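Local coordinates for protein MDM10 isoform 1 (Saccharomyces cerevisiae, PDB 7BTX) that forms part of the ERMES complex that tethers the endoplasmic reticulum to mitochondria and takes part in late assembly steps of the outer-membrane TOM translocase, at residues 21-26 with 207-212; 228-233 with 251-256; 265-270 with 280-285. All blocks are in the same frame, centred on the assembly; numbering follows the deposited sequence.

Contact 1: residues 21-26 with 207-212; sequences QNSYED and GYRVLH
The phenol ring of Tyr-24 meets the strand through its edge: near the ring plane lie CD1 of Leu-211, 4.1 Å from Tyr-24 CD1, and CD of Arg-209. The second flat group, the guanidinium of Arg-209, has CB of Glu-25 over one face. Its NH2 stands 4.3 Å from Glu-25 OE1, with the carboxylate and guanidinium planes 33° apart; no N-H points at the oxygen, and any attraction is probably a diffuse one between charges. The salt bridge of this arginine is made instead by NH2 to Glu-196 on the adjoining strand 194-199. Extended from CG to NE, the Arg-209 chain runs beside the tyrosine, its CD 3.8 Å from Tyr-24 CB. The two methyls of Leu-211 spread over the bend of the loop: CD1 reaches Ser-23 O at 3.3 Å, while CD2 lies 3.4 Å from Asn-22 ND2, the two side chains crossing at about a right angle. Tyr-24 is the centre of an inverse gamma turn, and its hydroxyl hydrogen-bonds to Thr-251 and Ser-249. The loop between helices 5-16 and 30-33 thus packs on what is probably a beta-barrel wall. Without a hydrogen bond between the two segments, their contact rests on van der Waals packing of Leu-211 and the Arg-209 methylenes, while the directional polar bonds go to strands 245-258 (Tyr-24) and 194-199 (Arg-209).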
# COMPACT_ATOMS: atom_id res chain seq x y z
N GLN D 21 5.93 15.80 -40.90
CA GLN D 21 4.65 15.50 -41.53
C GLN D 21 4.81 14.39 -42.57
O GLN D 21 3.87 13.64 -42.85
CB GLN D 21 4.03 16.75 -42.16
CG GLN D 21 4.80 17.37 -43.32
CD GLN D 21 5.76 18.45 -42.87
OE1 GLN D 21 6.06 18.58 -41.69
NE2 GLN D 21 6.25 19.25 -43.82
N ASN D 22 6.01 14.27 -43.14
CA ASN D 22 6.34 13.20 -44.07
C ASN D 22 6.77 11.91 -43.38
O ASN D 22 7.25 11.00 -44.06
CB ASN D 22 7.43 13.66 -45.04
CG ASN D 22 6.88 14.47 -46.18
OD1 ASN D 22 7.09 15.68 -46.25
ND2 ASN D 22 6.19 13.81 -47.10
N SER D 23 6.62 11.80 -42.07
CA SER D 23 7.06 10.59 -41.38
C SER D 23 5.96 9.55 -41.42
O SER D 23 4.77 9.89 -41.44
CB SER D 23 7.44 10.92 -39.94
OG SER D 23 7.96 9.78 -39.28
N TYR D 24 6.34 8.27 -41.41
CA TYR D 24 5.37 7.19 -41.35
C TYR D 24 5.06 6.83 -39.90
O TYR D 24 5.12 5.66 -39.51
CB TYR D 24 5.88 5.97 -42.12
CG TYR D 24 4.82 4.96 -42.49
CD1 TYR D 24 3.84 5.26 -43.42
CD2 TYR D 24 4.80 3.70 -41.91
CE1 TYR D 24 2.87 4.34 -43.75
CE2 TYR D 24 3.83 2.77 -42.23
CZ TYR D 24 2.87 3.10 -43.15
OH TYR D 24 1.91 2.18 -43.47
N GLU D 25 4.78 7.83 -39.08
CA GLU D 25 4.18 7.60 -37.77
C GLU D 25 3.18 8.71 -37.53
O GLU D 25 2.44 8.70 -36.55
CB GLU D 25 5.25 7.55 -36.68
CG GLU D 25 6.18 8.73 -36.68
CD GLU D 25 7.04 8.80 -35.44
OE1 GLU D 25 6.87 7.95 -34.55
OE2 GLU D 25 7.90 9.70 -35.36
N ASP D 26 3.15 9.67 -38.45
CA ASP D 26 2.21 10.77 -38.43
C ASP D 26 1.33 10.75 -39.66
O ASP D 26 0.78 11.77 -40.06
CB ASP D 26 2.93 12.12 -38.33
CG ASP D 26 3.65 12.30 -37.01
OD1 ASP D 26 4.90 12.24 -37.01
OD2 ASP D 26 2.98 12.51 -35.99
N GLY D 207 14.17 -2.64 -38.88
CA GLY D 207 12.98 -2.17 -39.56
C GLY D 207 13.30 -1.13 -40.60
O GLY D 207 14.46 -0.76 -40.80
N TYR D 208 12.25 -0.67 -41.27
CA TYR D 208 12.39 0.27 -42.37
C TYR D 208 11.05 0.96 -42.57
O TYR D 208 10.01 0.32 -42.44
CB TYR D 208 12.83 -0.44 -43.65
CG TYR D 208 12.95 0.46 -44.85
CD1 TYR D 208 13.94 1.43 -44.91
CD2 TYR D 208 12.09 0.35 -45.92
CE1 TYR D 208 14.06 2.26 -46.01
CE2 TYR D 208 12.20 1.18 -47.02
CZ TYR D 208 13.18 2.13 -47.05
OH TYR D 208 13.31 2.95 -48.13
N ARG D 209 11.09 2.25 -42.85
CA ARG D 209 9.89 3.00 -43.19
C ARG D 209 10.19 3.84 -44.41
O ARG D 209 11.35 4.17 -44.67
CB ARG D 209 9.42 3.93 -42.07
CG ARG D 209 8.95 3.28 -40.80
CD ARG D 209 8.44 4.36 -39.86
NE ARG D 209 8.53 4.00 -38.46
CZ ARG D 209 8.85 4.85 -37.49
NH1 ARG D 209 8.92 4.44 -36.24
NH2 ARG D 209 9.11 6.11 -37.79
N VAL D 210 9.15 4.20 -45.15
CA VAL D 210 9.28 5.09 -46.29
C VAL D 210 7.92 5.75 -46.49
O VAL D 210 6.89 5.15 -46.19
CB VAL D 210 9.78 4.34 -47.54
CG1 VAL D 210 8.81 3.27 -47.99
CG2 VAL D 210 10.11 5.30 -48.68
N LEU D 211 7.92 7.00 -46.92
CA LEU D 211 6.69 7.72 -47.22
C LEU D 211 6.94 8.57 -48.45
O LEU D 211 7.48 9.67 -48.35
CB LEU D 211 6.24 8.56 -46.02
CG LEU D 211 4.87 9.23 -46.04
CD1 LEU D 211 4.28 9.18 -44.66
CD2 LEU D 211 4.95 10.68 -46.48
N HIS D 212 6.55 8.05 -49.61
CA HIS D 212 6.83 8.70 -50.88
C HIS D 212 5.69 9.65 -51.20
O HIS D 212 4.61 9.25 -51.62
CB HIS D 212 7.02 7.67 -51.99
CG HIS D 212 7.61 8.24 -53.24
ND1 HIS D 212 8.88 7.92 -53.67
CD2 HIS D 212 7.11 9.11 -54.15
CE1 HIS D 212 9.13 8.57 -54.79
NE2 HIS D 212 8.07 9.29 -55.11

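Contact 2: residues 228-233 with 251-256; sequences NSSLSL and TLRYYT
Tyr-255 O takes one N-H bond and a CA-H...O contact from the neighbouring strand. Ser-230 N gives it a hydrogen bond of 3.0 Å, nearly straight at 159°, and the CA-H of Ser-229 adds the softer contact, with CA 3.3 Å from that oxygen. A weak return bond from Tyr-255 N to Ser-230 O completes the hydrogen-bonded pair; Leu-231 and Tyr-254 form the non-hydrogen-bonded pair next to it. Further along, Ser-232 N reaches Arg-253 O only through a weak, bent bond. These are the open ends of the antiparallel hairpin made by strands 230-240 and 245-258, a unit of the meandering transmembrane beta barrel expected of a mitochondrial outer-membrane protein of this family. The face of Leu-231, Leu-252 and Tyr-254 is largely apolar. CD1 of Leu-252 touches CD2 of Leu-231 at 3.8 Å and also packs on CG of Leu-233, the leucine side chains crossing obliquely. Tyr-254 sets its CD1 3.8 Å from Leu-231 CB, and Thr-256 OG1 sits over one face of its ring, offset toward the rim. The other face carries Ser-230, Ser-232, Arg-253 and Tyr-255. There Arg-253 has CG between its backbone N and carbonyl carbon (chi1 71°) and is bent at chi3 (-68°), which turns the guanidinium along the strand toward Ser-230: CB of Ser-232 lies at its edge, CG of Arg-253 is 3.7 Å from that CB, and NH1 stands 3.8 Å from Ser-230 OG. The same Ser-230 OG rests 3.6 Å from CB of Tyr-255.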
# COMPACT_ATOMS: atom_id res chain seq x y z
N ASN D 228 -4.47 22.85 -52.90
CA ASN D 228 -3.50 21.83 -52.49
C ASN D 228 -4.13 20.45 -52.63
O ASN D 228 -5.32 20.27 -52.37
CB ASN D 228 -3.04 22.08 -51.04
CG ASN D 228 -1.77 21.32 -50.67
OD1 ASN D 228 -1.56 20.17 -51.07
ND2 ASN D 228 -0.90 21.97 -49.91
N SER D 229 -3.32 19.49 -53.06
CA SER D 229 -3.69 18.09 -53.11
C SER D 229 -2.40 17.27 -53.08
O SER D 229 -1.52 17.47 -53.92
CB SER D 229 -4.49 17.74 -54.38
OG SER D 229 -5.59 18.61 -54.59
N SER D 230 -2.30 16.36 -52.11
CA SER D 230 -1.05 15.63 -51.94
C SER D 230 -1.29 14.17 -51.60
O SER D 230 -1.42 13.81 -50.43
CB SER D 230 -0.21 16.29 -50.85
OG SER D 230 -0.52 15.75 -49.58
N LEU D 231 -1.31 13.31 -52.62
CA LEU D 231 -1.47 11.88 -52.38
C LEU D 231 -0.13 11.29 -51.95
O LEU D 231 0.74 11.07 -52.79
CB LEU D 231 -2.00 11.19 -53.64
CG LEU D 231 -2.48 9.73 -53.57
CD1 LEU D 231 -3.63 9.55 -54.53
CD2 LEU D 231 -1.39 8.72 -53.91
N SER D 232 0.03 11.03 -50.67
CA SER D 232 1.21 10.32 -50.20
C SER D 232 1.01 8.82 -50.32
O SER D 232 -0.06 8.33 -50.70
CB SER D 232 1.52 10.70 -48.76
OG SER D 232 2.33 9.71 -48.17
N LEU D 233 2.06 8.07 -49.99
CA LEU D 233 2.03 6.62 -50.02
C LEU D 233 3.16 6.08 -49.15
O LEU D 233 4.32 6.42 -49.37
CB LEU D 233 2.16 6.09 -51.45
CG LEU D 233 1.73 4.66 -51.80
CD1 LEU D 233 1.33 4.62 -53.26
CD2 LEU D 233 2.78 3.59 -51.52
N THR D 251 0.03 2.45 -46.32
CA THR D 251 -0.95 3.47 -46.03
C THR D 251 -0.99 4.47 -47.18
O THR D 251 0.00 4.66 -47.89
CB THR D 251 -0.62 4.10 -44.68
OG1 THR D 251 -0.25 3.07 -43.75
CG2 THR D 251 -1.81 4.82 -44.10
N LEU D 252 -2.14 5.10 -47.40
CA LEU D 252 -2.38 5.87 -48.61
C LEU D 252 -3.08 7.20 -48.33
O LEU D 252 -4.17 7.44 -48.87
CB LEU D 252 -3.19 5.02 -49.59
CG LEU D 252 -3.24 5.32 -51.10
CD1 LEU D 252 -1.88 5.69 -51.61
CD2 LEU D 252 -3.79 4.13 -51.85
N ARG D 253 -2.54 8.04 -47.44
CA ARG D 253 -3.21 9.29 -47.09
C ARG D 253 -3.28 10.23 -48.29
O ARG D 253 -2.51 10.13 -49.24
CB ARG D 253 -2.52 10.00 -45.93
CG ARG D 253 -1.18 10.60 -46.26
CD ARG D 253 -0.58 11.35 -45.09
NE ARG D 253 -1.33 12.55 -44.75
CZ ARG D 253 -1.12 13.73 -45.33
NH1 ARG D 253 -0.20 13.86 -46.27
NH2 ARG D 253 -1.85 14.78 -44.97
N TYR D 254 -4.24 11.15 -48.24
CA TYR D 254 -4.54 12.03 -49.37
C TYR D 254 -5.13 13.33 -48.83
O TYR D 254 -6.32 13.41 -48.55
CB TYR D 254 -5.50 11.33 -50.33
CG TYR D 254 -6.06 12.20 -51.42
CD1 TYR D 254 -5.23 12.83 -52.34
CD2 TYR D 254 -7.43 12.38 -51.56
CE1 TYR D 254 -5.75 13.62 -53.35
CE2 TYR D 254 -7.96 13.16 -52.56
CZ TYR D 254 -7.12 13.78 -53.45
OH TYR D 254 -7.64 14.56 -54.46
N TYR D 255 -4.29 14.35 -48.72
CA TYR D 255 -4.67 15.64 -48.17
C TYR D 255 -5.29 16.48 -49.28
O TYR D 255 -4.76 16.53 -50.40
CB TYR D 255 -3.45 16.33 -47.58
CG TYR D 255 -3.73 17.49 -46.66
CD1 TYR D 255 -3.74 18.79 -47.14
CD2 TYR D 255 -3.96 17.29 -45.31
CE1 TYR D 255 -3.98 19.86 -46.30
CE2 TYR D 255 -4.21 18.35 -44.46
CZ TYR D 255 -4.22 19.63 -44.96
OH TYR D 255 -4.46 20.69 -44.12
N THR D 256 -6.42 17.13 -49.00
CA THR D 256 -7.17 17.83 -50.04
C THR D 256 -7.59 19.18 -49.45
O THR D 256 -7.15 19.53 -48.35
CB THR D 256 -8.36 16.97 -50.48
OG1 THR D 256 -7.95 15.60 -50.55
CG2 THR D 256 -8.81 17.30 -51.91

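Contact 3: residues 265-270 with 280-285; sequences LTLTLS and STYSAK
Backbone bonding is sparse: Thr-268 N donates to Thr-281 O at 2.9 Å, bent to 137°, and the other two bonds, from Thr-281 N back to Thr-268 O and from Thr-266 N to Ser-283 O, are weak. CA-H...O contacts supplement them: Leu-267 CA lies 3.3 Å from Thr-281 O, and Ser-280 CA lies 3.4 Å from Thr-268 O. Apolar contacts occupy the face of Leu-265, Leu-267 and Tyr-282. A chi1 of 176° swings the Tyr-282 ring away from its own N-H; the ring leans along its strand toward Leu-265, CE2 lying 3.6 Å from Leu-265 CD2, while CD1 of Leu-267 sits at the ring edge, 4.1 Å from Tyr-282 CD2. Beyond the ring, the hydroxyl has a weak hydrogen bond to Arg-263. On the other face small polar side chains sit side by side, CB of Thr-268 being 4.0 Å from CB of Thr-281, with Thr-266 beside Ser-283 in like manner. Strands 265-269 and 280-284 run antiparallel (axes 4.7 Å apart, 176°) and, being consecutive, form a hairpin. Its leucine side is mostly apolar and its Thr/Ser side meets helix 30-33 through Thr-281 and Ser-283, consistent with a membrane beta barrel whose polar side faces inward.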
# COMPACT_ATOMS: atom_id res chain seq x y z
N LEU D 265 -9.29 17.94 -46.17
CA LEU D 265 -9.81 16.60 -46.00
C LEU D 265 -8.63 15.64 -45.91
O LEU D 265 -7.55 15.95 -46.41
CB LEU D 265 -10.73 16.20 -47.15
CG LEU D 265 -12.13 16.79 -47.26
CD1 LEU D 265 -12.13 18.10 -48.03
CD2 LEU D 265 -13.05 15.81 -47.94
N THR D 266 -8.81 14.48 -45.29
CA THR D 266 -7.73 13.51 -45.22
C THR D 266 -8.29 12.10 -45.30
O THR D 266 -8.71 11.53 -44.29
CB THR D 266 -6.91 13.68 -43.94
OG1 THR D 266 -6.49 15.04 -43.80
CG2 THR D 266 -5.68 12.80 -43.97
N LEU D 267 -8.31 11.53 -46.50
CA LEU D 267 -8.73 10.14 -46.65
C LEU D 267 -7.51 9.24 -46.57
O LEU D 267 -6.48 9.50 -47.19
CB LEU D 267 -9.45 9.94 -47.98
CG LEU D 267 -10.89 10.44 -48.12
CD1 LEU D 267 -10.96 11.91 -48.49
CD2 LEU D 267 -11.64 9.59 -49.12
N THR D 268 -7.61 8.16 -45.78
CA THR D 268 -6.45 7.38 -45.40
C THR D 268 -6.74 5.88 -45.47
O THR D 268 -7.21 5.26 -44.53
CB THR D 268 -5.98 7.77 -43.99
OG1 THR D 268 -5.89 9.20 -43.89
CG2 THR D 268 -4.63 7.19 -43.70
N LEU D 269 -6.42 5.28 -46.61
CA LEU D 269 -6.54 3.83 -46.78
C LEU D 269 -5.34 3.11 -46.20
O LEU D 269 -4.23 3.24 -46.72
CB LEU D 269 -6.67 3.46 -48.26
CG LEU D 269 -8.01 3.44 -49.00
CD1 LEU D 269 -8.94 2.41 -48.37
CD2 LEU D 269 -8.68 4.81 -49.07
N SER D 270 -5.52 2.35 -45.13
CA SER D 270 -4.43 1.57 -44.58
C SER D 270 -4.55 0.12 -45.03
O SER D 270 -5.48 -0.27 -45.73
CB SER D 270 -4.40 1.68 -43.06
OG SER D 270 -3.72 0.58 -42.49
N SER D 280 -9.62 2.33 -42.82
CA SER D 280 -10.00 3.43 -43.69
C SER D 280 -10.46 4.58 -42.82
O SER D 280 -11.19 4.38 -41.86
CB SER D 280 -11.10 3.01 -44.65
OG SER D 280 -11.50 4.10 -45.46
N THR D 281 -10.04 5.80 -43.15
CA THR D 281 -10.27 6.94 -42.29
C THR D 281 -10.64 8.15 -43.12
O THR D 281 -9.89 8.54 -44.02
CB THR D 281 -9.02 7.25 -41.45
OG1 THR D 281 -8.84 6.23 -40.47
CG2 THR D 281 -9.14 8.59 -40.77
N TYR D 282 -11.78 8.74 -42.82
CA TYR D 282 -12.14 10.06 -43.32
C TYR D 282 -11.91 11.07 -42.21
O TYR D 282 -12.12 10.77 -41.04
CB TYR D 282 -13.60 10.08 -43.78
CG TYR D 282 -14.10 11.42 -44.23
CD1 TYR D 282 -14.87 12.21 -43.39
CD2 TYR D 282 -13.83 11.89 -45.50
CE1 TYR D 282 -15.35 13.44 -43.80
CE2 TYR D 282 -14.30 13.11 -45.92
CZ TYR D 282 -15.05 13.88 -45.07
OH TYR D 282 -15.52 15.10 -45.49
N SER D 283 -11.45 12.26 -42.57
CA SER D 283 -11.10 13.26 -41.57
C SER D 283 -11.29 14.66 -42.13
O SER D 283 -10.42 15.17 -42.83
CB SER D 283 -9.66 13.08 -41.10
OG SER D 283 -9.29 14.12 -40.22
N ALA D 284 -12.41 15.28 -41.81
CA ALA D 284 -12.72 16.61 -42.32
C ALA D 284 -12.36 17.66 -41.28
O ALA D 284 -11.78 17.36 -40.24
CB ALA D 284 -14.19 16.69 -42.72
N LYS D 285 -12.67 18.91 -41.59
CA LYS D 285 -12.43 20.02 -40.67
C LYS D 285 -13.65 20.94 -40.66
O LYS D 285 -13.54 22.15 -40.88
CB LYS D 285 -11.16 20.78 -41.04
CG LYS D 285 -10.49 21.44 -39.85
CD LYS D 285 -9.59 22.58 -40.25
CE LYS D 285 -9.32 23.50 -39.07
NZ LYS D 285 -10.55 24.21 -38.63

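How the contacts relate
The three contacts follow one another along a single antiparallel sheet, in the order 209-211, 230-240, 245-258, 263-269 and 280-284. Contact 1 brings the N-terminal loop onto strand 209-211, whereas contacts 2 and 3 are alternate strand pairs of one meander, separated by the pairing of 245-258 with 263-269. Contacts 1 and 2, with centres about 13 Å apart, are joined by a probable hydrogen bond from His-212 N to Leu-233 O (2.8 Å). Contacts 2 and 3 are closer, about 9 Å between centres, and share the seam where Thr-256 N probably bonds to Leu-265 O at 3.1 Å and the CG2 methyls of Thr-251 and Thr-268 pack together. Contacts 1 and 3 do not touch: their nearest atoms are about 6 Å apart.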